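Local coordinates for protein superoxide dismutase (Porphyromonas gingivalis, PDB 1UES) that converts superoxide radicals into oxygen and hydrogen peroxide, as a homodimer binding one manganese or iron ion per subunit, at residues Ala68-Asn73 against Pro140-Pro145; Pro152-Asp157 against Asp185-Arg190. The protein carries 1 engineered substitution. One frame throughout, in Å; residues are numbered along the deposited sequence.

Contact 1: Ala68-Asn73 against Pro140-Pro145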
loop_
_atom_site.group_PDB
_atom_site.type_symbol
_atom_site.label_atom_id
_atom_site.label_comp_id
_atom_site.label_asym_id
_atom_site.label_seq_id
_atom_site.Cartn_x
_atom_site.Cartn_y
_atom_site.Cartn_z
ATOM N N ALA A 68 12.953 -2.857 -9.311
ATOM C CA ALA A 68 14.111 -3.685 -8.945
ATOM C C ALA A 68 13.972 -4.123 -7.483
ATOM O O ALA A 68 14.112 -5.317 -7.163
ATOM C CB ALA A 68 15.421 -2.868 -9.117
ATOM N N GLY A 69 13.723 -3.141 -6.604
ATOM C CA GLY A 69 13.581 -3.405 -5.188
ATOM C C GLY A 69 12.471 -4.403 -4.957
ATOM O O GLY A 69 12.663 -5.328 -4.179
ATOM N N GLN A 70 11.346 -4.235 -5.657
ATOM C CA GLN A 70 10.228 -5.173 -5.493
ATOM C C GLN A 70 10.606 -6.563 -5.989
ATOM O O GLN A 70 10.243 -7.560 -5.354
ATOM C CB GLN A 70 8.976 -4.663 -6.214
ATOM C CG GLN A 70 8.232 -3.549 -5.445
ATOM C CD GLN A 70 7.805 -3.969 -4.024
ATOM O OE1 GLN A 70 8.627 -4.010 -3.108
ATOM N NE2 GLN A 70 6.524 -4.270 -3.849
ATOM N N THR A 71 11.337 -6.652 -7.101
ATOM C CA THR A 71 11.735 -7.957 -7.598
ATOM C C THR A 71 12.632 -8.641 -6.583
ATOM O O THR A 71 12.396 -9.774 -6.203
ATOM C CB THR A 71 12.442 -7.867 -8.963
ATOM O OG1 THR A 71 11.534 -7.310 -9.901
ATOM C CG2 THR A 71 12.835 -9.227 -9.475
ATOM N N LEU A 72 13.640 -7.935 -6.093
ATOM C CA LEU A 72 14.520 -8.547 -5.124
ATOM C C LEU A 72 13.802 -8.926 -3.824
ATOM O O LEU A 72 14.010 -10.014 -3.287
ATOM C CB LEU A 72 15.682 -7.598 -4.822
ATOM C CG LEU A 72 16.587 -8.132 -3.721
ATOM C CD1 LEU A 72 17.234 -9.427 -4.167
ATOM C CD2 LEU A 72 17.636 -7.081 -3.351
ATOM N N ASN A 73 12.954 -8.034 -3.329
ATOM C CA ASN A 73 12.243 -8.298 -2.096
ATOM C C ASN A 73 11.402 -9.576 -2.255
ATOM O O ASN A 73 11.398 -10.435 -1.380
ATOM C CB ASN A 73 11.302 -7.121 -1.722
ATOM C CG ASN A 73 12.034 -5.982 -1.011
ATOM O OD1 ASN A 73 12.893 -6.238 -0.186
ATOM N ND2 ASN A 73 11.681 -4.735 -1.330
ATOM N N PRO A 140 9.753 1.316 3.682
ATOM C CA PRO A 140 8.528 1.689 2.975
ATOM C C PRO A 140 8.612 1.342 1.483
ATOM O O PRO A 140 9.683 1.381 0.857
ATOM C CB PRO A 140 8.420 3.196 3.179
ATOM C CG PRO A 140 9.380 3.512 4.339
ATOM C CD PRO A 140 10.468 2.478 4.237
ATOM N N ASN A 141 7.458 1.010 0.933
ATOM C CA ASN A 141 7.331 0.699 -0.474
ATOM C C ASN A 141 8.302 -0.346 -1.011
ATOM O O ASN A 141 8.136 -1.508 -0.694
ATOM C CB ASN A 141 7.376 2.011 -1.262
ATOM C CG ASN A 141 6.097 2.785 -1.090
ATOM O OD1 ASN A 141 5.238 2.358 -0.331
ATOM N ND2 ASN A 141 5.947 3.899 -1.792
ATOM N N ALA A 142 9.291 0.040 -1.810
ATOM C CA ALA A 142 10.199 -0.955 -2.373
ATOM C C ALA A 142 11.554 -1.134 -1.688
ATOM O O ALA A 142 12.410 -1.860 -2.200
ATOM C CB ALA A 142 10.417 -0.657 -3.861
ATOM N N GLY A 143 11.733 -0.481 -0.539
ATOM C CA GLY A 143 12.993 -0.561 0.167
ATOM C C GLY A 143 13.550 -1.927 0.451
ATOM O O GLY A 143 12.817 -2.895 0.653
ATOM N N ASN A 144 14.874 -1.996 0.477
ATOM C CA ASN A 144 15.583 -3.226 0.769
ATOM C C ASN A 144 16.911 -2.846 1.437
ATOM O O ASN A 144 17.576 -1.922 0.991
ATOM C CB ASN A 144 15.822 -4.000 -0.530
ATOM C CG ASN A 144 16.439 -5.353 -0.284
ATOM O OD1 ASN A 144 15.781 -6.414 -0.392
ATOM N ND2 ASN A 144 17.697 -5.339 0.057
ATOM N N PRO A 145 17.316 -3.569 2.498
ATOM C CA PRO A 145 18.558 -3.334 3.254
ATOM C C PRO A 145 19.802 -3.230 2.398
ATOM O O PRO A 145 20.781 -2.591 2.797
ATOM C CB PRO A 145 18.647 -4.530 4.191
ATOM C CG PRO A 145 17.244 -4.939 4.396
ATOM C CD PRO A 145 16.562 -4.699 3.058
#
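Gly-69 and Ala-142 bring the two backbones together, their CA atoms 5.0 Å apart, where the middle of helix 62-79 meets the loop that leaves strand 134-140. That loop opens with a type II' beta turn from Pro-140 to Gly-143, closed by Gly-143 N on Pro-140 O; Asn-141, at the first corner, has the positive phi that this turn requires. The turn sends the carbonyl of Ala-142 at the helix, and Gly-69 CA meets Ala-142 O at 3.6 Å in a CA-H...O contact. At Gly-69 the helix backbone itself therefore touches the loop.

Asn-73 reaches across one helical turn further on. Its ND2 donates to Gly-143 O over 2.9 Å, with 156° at the hydrogen; the acceptor lies near the amide plane of Asn-73, yet the donor stands 52° out of the carbonyl plane. Asn-73 OD1 accepts from Trp-125 NE1 of strand 122-128. Beyond it, Leu-72 and Asn-144 cross at about a right angle, methyl CD2 resting against the Asn-144 amide group. Gln-70, bent at chi2, lays CG 4.0 Å from Ala-142 CB, while its OE1 takes the indole N-H of Trp-123 and its NE2 bonds Tyr-35 OH.

Phe-119 of the second subunit packs on Gln-70, Asn-141 and Ala-142. Asn-73 is held at both ends of its amide by the C-terminal domain, through Gly-143 O and Trp-125, whereas Gln-70 is held between Trp-123 of that domain and Tyr-35 of its own. The side chain of Gln-70 comes within about 5 Å of the manganese ion and belongs to its second shell.

Contact 2: Pro152-Asp157 against Asp185-Arg190. Engineered in segment 152-157: Thr-155 (natural residue Gly). With MN (manganese (II) ion), chain E.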
loop_
_atom_site.group_PDB
_atom_site.type_symbol
_atom_site.label_atom_id
_atom_site.label_comp_id
_atom_site.label_asym_id
_atom_site.label_seq_id
_atom_site.Cartn_x
_atom_site.Cartn_y
_atom_site.Cartn_z
ATOM N N PRO A 152 20.288 -8.756 3.697
ATOM C CA PRO A 152 18.872 -9.082 3.951
ATOM C C PRO A 152 18.652 -10.537 4.355
ATOM O O PRO A 152 18.896 -11.433 3.549
ATOM C CB PRO A 152 18.194 -8.743 2.624
ATOM C CG PRO A 152 19.264 -9.041 1.592
ATOM C CD PRO A 152 20.596 -8.693 2.258
ATOM N N LEU A 153 18.142 -10.782 5.562
ATOM C CA LEU A 153 17.963 -12.149 6.043
ATOM C C LEU A 153 16.558 -12.705 6.007
ATOM O O LEU A 153 16.331 -13.808 5.528
ATOM C CB LEU A 153 18.481 -12.290 7.474
ATOM C CG LEU A 153 19.843 -11.674 7.762
ATOM C CD1 LEU A 153 20.183 -11.917 9.221
ATOM C CD2 LEU A 153 20.895 -12.328 6.869
ATOM N N LEU A 154 15.611 -11.932 6.530
ATOM C CA LEU A 154 14.237 -12.375 6.589
ATOM C C LEU A 154 13.315 -11.172 6.394
ATOM O O LEU A 154 13.538 -10.124 6.980
ATOM C CB LEU A 154 13.963 -13.010 7.964
ATOM C CG LEU A 154 12.495 -13.186 8.339
ATOM C CD1 LEU A 154 11.929 -14.358 7.528
ATOM C CD2 LEU A 154 12.348 -13.426 9.874
ATOM N N THR A 155 12.305 -11.315 5.542
ATOM C CA THR A 155 11.382 -10.189 5.379
ATOM C C THR A 155 9.929 -10.580 5.418
ATOM O O THR A 155 9.553 -11.661 4.964
ATOM C CB THR A 155 11.636 -9.392 4.052
ATOM O OG1 THR A 155 10.850 -8.191 4.076
ATOM C CG2 THR A 155 11.251 -10.223 2.790
ATOM N N PHE A 156 9.096 -9.694 5.978
ATOM C CA PHE A 156 7.656 -9.901 5.968
ATOM C C PHE A 156 7.119 -8.760 5.048
ATOM O O PHE A 156 7.452 -7.604 5.235
ATOM C CB PHE A 156 7.034 -9.747 7.356
ATOM C CG PHE A 156 7.290 -10.908 8.294
ATOM C CD1 PHE A 156 7.987 -12.038 7.871
ATOM C CD2 PHE A 156 6.821 -10.853 9.605
ATOM C CE1 PHE A 156 8.226 -13.121 8.742
ATOM C CE2 PHE A 156 7.048 -11.921 10.490
ATOM C CZ PHE A 156 7.746 -13.049 10.065
ATOM N N ASP A 157 6.351 -9.125 4.029
ATOM C CA ASP A 157 5.767 -8.156 3.107
ATOM C C ASP A 157 4.513 -7.595 3.768
ATOM O O ASP A 157 3.607 -8.376 4.124
ATOM C CB ASP A 157 5.401 -8.918 1.845
ATOM C CG ASP A 157 4.959 -8.033 0.709
ATOM O OD1 ASP A 157 4.926 -6.799 0.876
ATOM O OD2 ASP A 157 4.651 -8.653 -0.344
ATOM N N ASP A 185 16.426 -22.713 8.086
ATOM C CA ASP A 185 17.638 -23.224 7.454
ATOM C C ASP A 185 18.026 -22.308 6.309
ATOM O O ASP A 185 19.210 -22.083 6.056
ATOM C CB ASP A 185 17.417 -24.638 6.932
ATOM C CG ASP A 185 17.214 -25.630 8.054
ATOM O OD1 ASP A 185 17.959 -25.533 9.058
ATOM O OD2 ASP A 185 16.303 -26.482 7.945
ATOM N N ILE A 186 17.022 -21.770 5.618
ATOM C CA ILE A 186 17.286 -20.867 4.518
ATOM C C ILE A 186 17.716 -19.500 5.051
ATOM O O ILE A 186 18.672 -18.917 4.572
ATOM C CB ILE A 186 16.053 -20.742 3.603
ATOM C CG1 ILE A 186 15.762 -22.116 2.997
ATOM C CG2 ILE A 186 16.265 -19.658 2.535
ATOM C CD1 ILE A 186 14.365 -22.307 2.479
ATOM N N VAL A 187 17.019 -18.983 6.056
ATOM C CA VAL A 187 17.406 -17.690 6.592
ATOM C C VAL A 187 18.823 -17.770 7.142
ATOM O O VAL A 187 19.648 -16.897 6.884
ATOM C CB VAL A 187 16.441 -17.235 7.715
ATOM C CG1 VAL A 187 16.886 -15.884 8.275
ATOM C CG2 VAL A 187 15.026 -17.157 7.177
ATOM N N GLU A 188 19.116 -18.836 7.881
ATOM C CA GLU A 188 20.446 -18.993 8.465
ATOM C C GLU A 188 21.512 -18.984 7.383
ATOM O O GLU A 188 22.590 -18.428 7.573
ATOM C CB GLU A 188 20.527 -20.291 9.255
ATOM C CG GLU A 188 19.640 -20.315 10.485
ATOM C CD GLU A 188 19.310 -21.727 10.919
ATOM O OE1 GLU A 188 19.922 -22.684 10.370
ATOM O OE2 GLU A 188 18.447 -21.889 11.811
ATOM N N SER A 189 21.208 -19.597 6.243
ATOM C CA SER A 189 22.164 -19.630 5.144
ATOM C C SER A 189 22.510 -18.239 4.613
ATOM O O SER A 189 23.583 -18.040 4.070
ATOM C CB SER A 189 21.630 -20.481 3.988
ATOM O OG SER A 189 20.799 -19.683 3.158
ATOM N N ARG A 190 21.598 -17.272 4.768
ATOM C CA ARG A 190 21.841 -15.911 4.294
ATOM C C ARG A 190 22.713 -15.125 5.264
ATOM O O ARG A 190 23.269 -14.090 4.915
ATOM C CB ARG A 190 20.507 -15.167 4.139
ATOM C CG ARG A 190 19.453 -15.965 3.402
ATOM C CD ARG A 190 18.189 -15.132 3.245
ATOM N NE ARG A 190 17.357 -15.716 2.207
ATOM C CZ ARG A 190 16.072 -15.442 2.038
ATOM N NH1 ARG A 190 15.471 -14.581 2.851
ATOM N NH2 ARG A 190 15.400 -16.026 1.047
HETATM MN MN MN E . 4.299 -8.227 -2.335
HETATM O O HOH W 1 5.192 -6.220 -1.897
#
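Arg-190, in segment 185-190, turns its side chain toward strand 151-157 and can be followed atom by atom. Its CB lies 4.0 Å from Leu-153 CD2, a methyl that also rests on the arginine's own backbone carbonyl. From CG to NE the chain is extended, and CD passes 3.2 Å from Leu-153 O and more loosely by Pro-152 O. NE and CZ follow past the same Leu-153 O, at 4.0 and 3.9 Å. At the tip, NH1 donates to Leu-153 O over 2.9 Å, with 151° at the hydrogen. The donor sits above the peptide plane, 49° out of it, while the oxygen meets the edge of the guanidinium. NH1 also bonds Gln-80 OE1, and NH2 bonds Leu-76 O on helix 62-79, so three acceptors fix the rotation of this cation.

The way that carbonyl is presented is consistent with a break in the strand's regular alternation. Leu-153 and Leu-154 both face Leu-126 of the neighbouring strand 122-128, which is a classic beta bulge in the antiparallel sheet of the C-terminal domain; Leu-153 has a helix-like psi of -49°, while Leu-154 returns to an extended one. Val-187 packs against the same carbonyl and both bulge residues: CG1, anti to the backbone N, comes within 3.5 Å of Leu-153 O and also meets CB of Leu-153 and of Leu-154. The axes of the two segments approach to 7.5 Å.

Further along the strand, engineered Thr-155 (Gly in the natural sequence) bonds Val-124 O through OG1. Asp-157, at the strand's end, binds the manganese ion through OD2 at 2.1 Å, alongside His-27, His-74, His-161 and a water; its OD1 accepts from Trp-159 N and, weakly, from that water.

In the fold
Contact 1 closes before contact 2 opens along the chain, and their centres are 14 Å apart. They share helix 62-79 and strand 122-128, the middle of the three-stranded antiparallel sheet. The loop of 140-145 follows one outer strand, 134-140, whereas 152-157 lies on the other, 151-157. Light packing joins them directly, Asn-73 O against Thr-155 CG2 and the Asn-144 side chain against Pro-152. Contact 1 joins the two domains directly; contact 2 lies within the C-terminal domain and reaches the alpha-hairpin domain through Arg-190's bonds to Leu-76 and Gln-80 and through side-chain packing. The manganese ligands come from both domains, and the dimer partner reaches contact 1 alone.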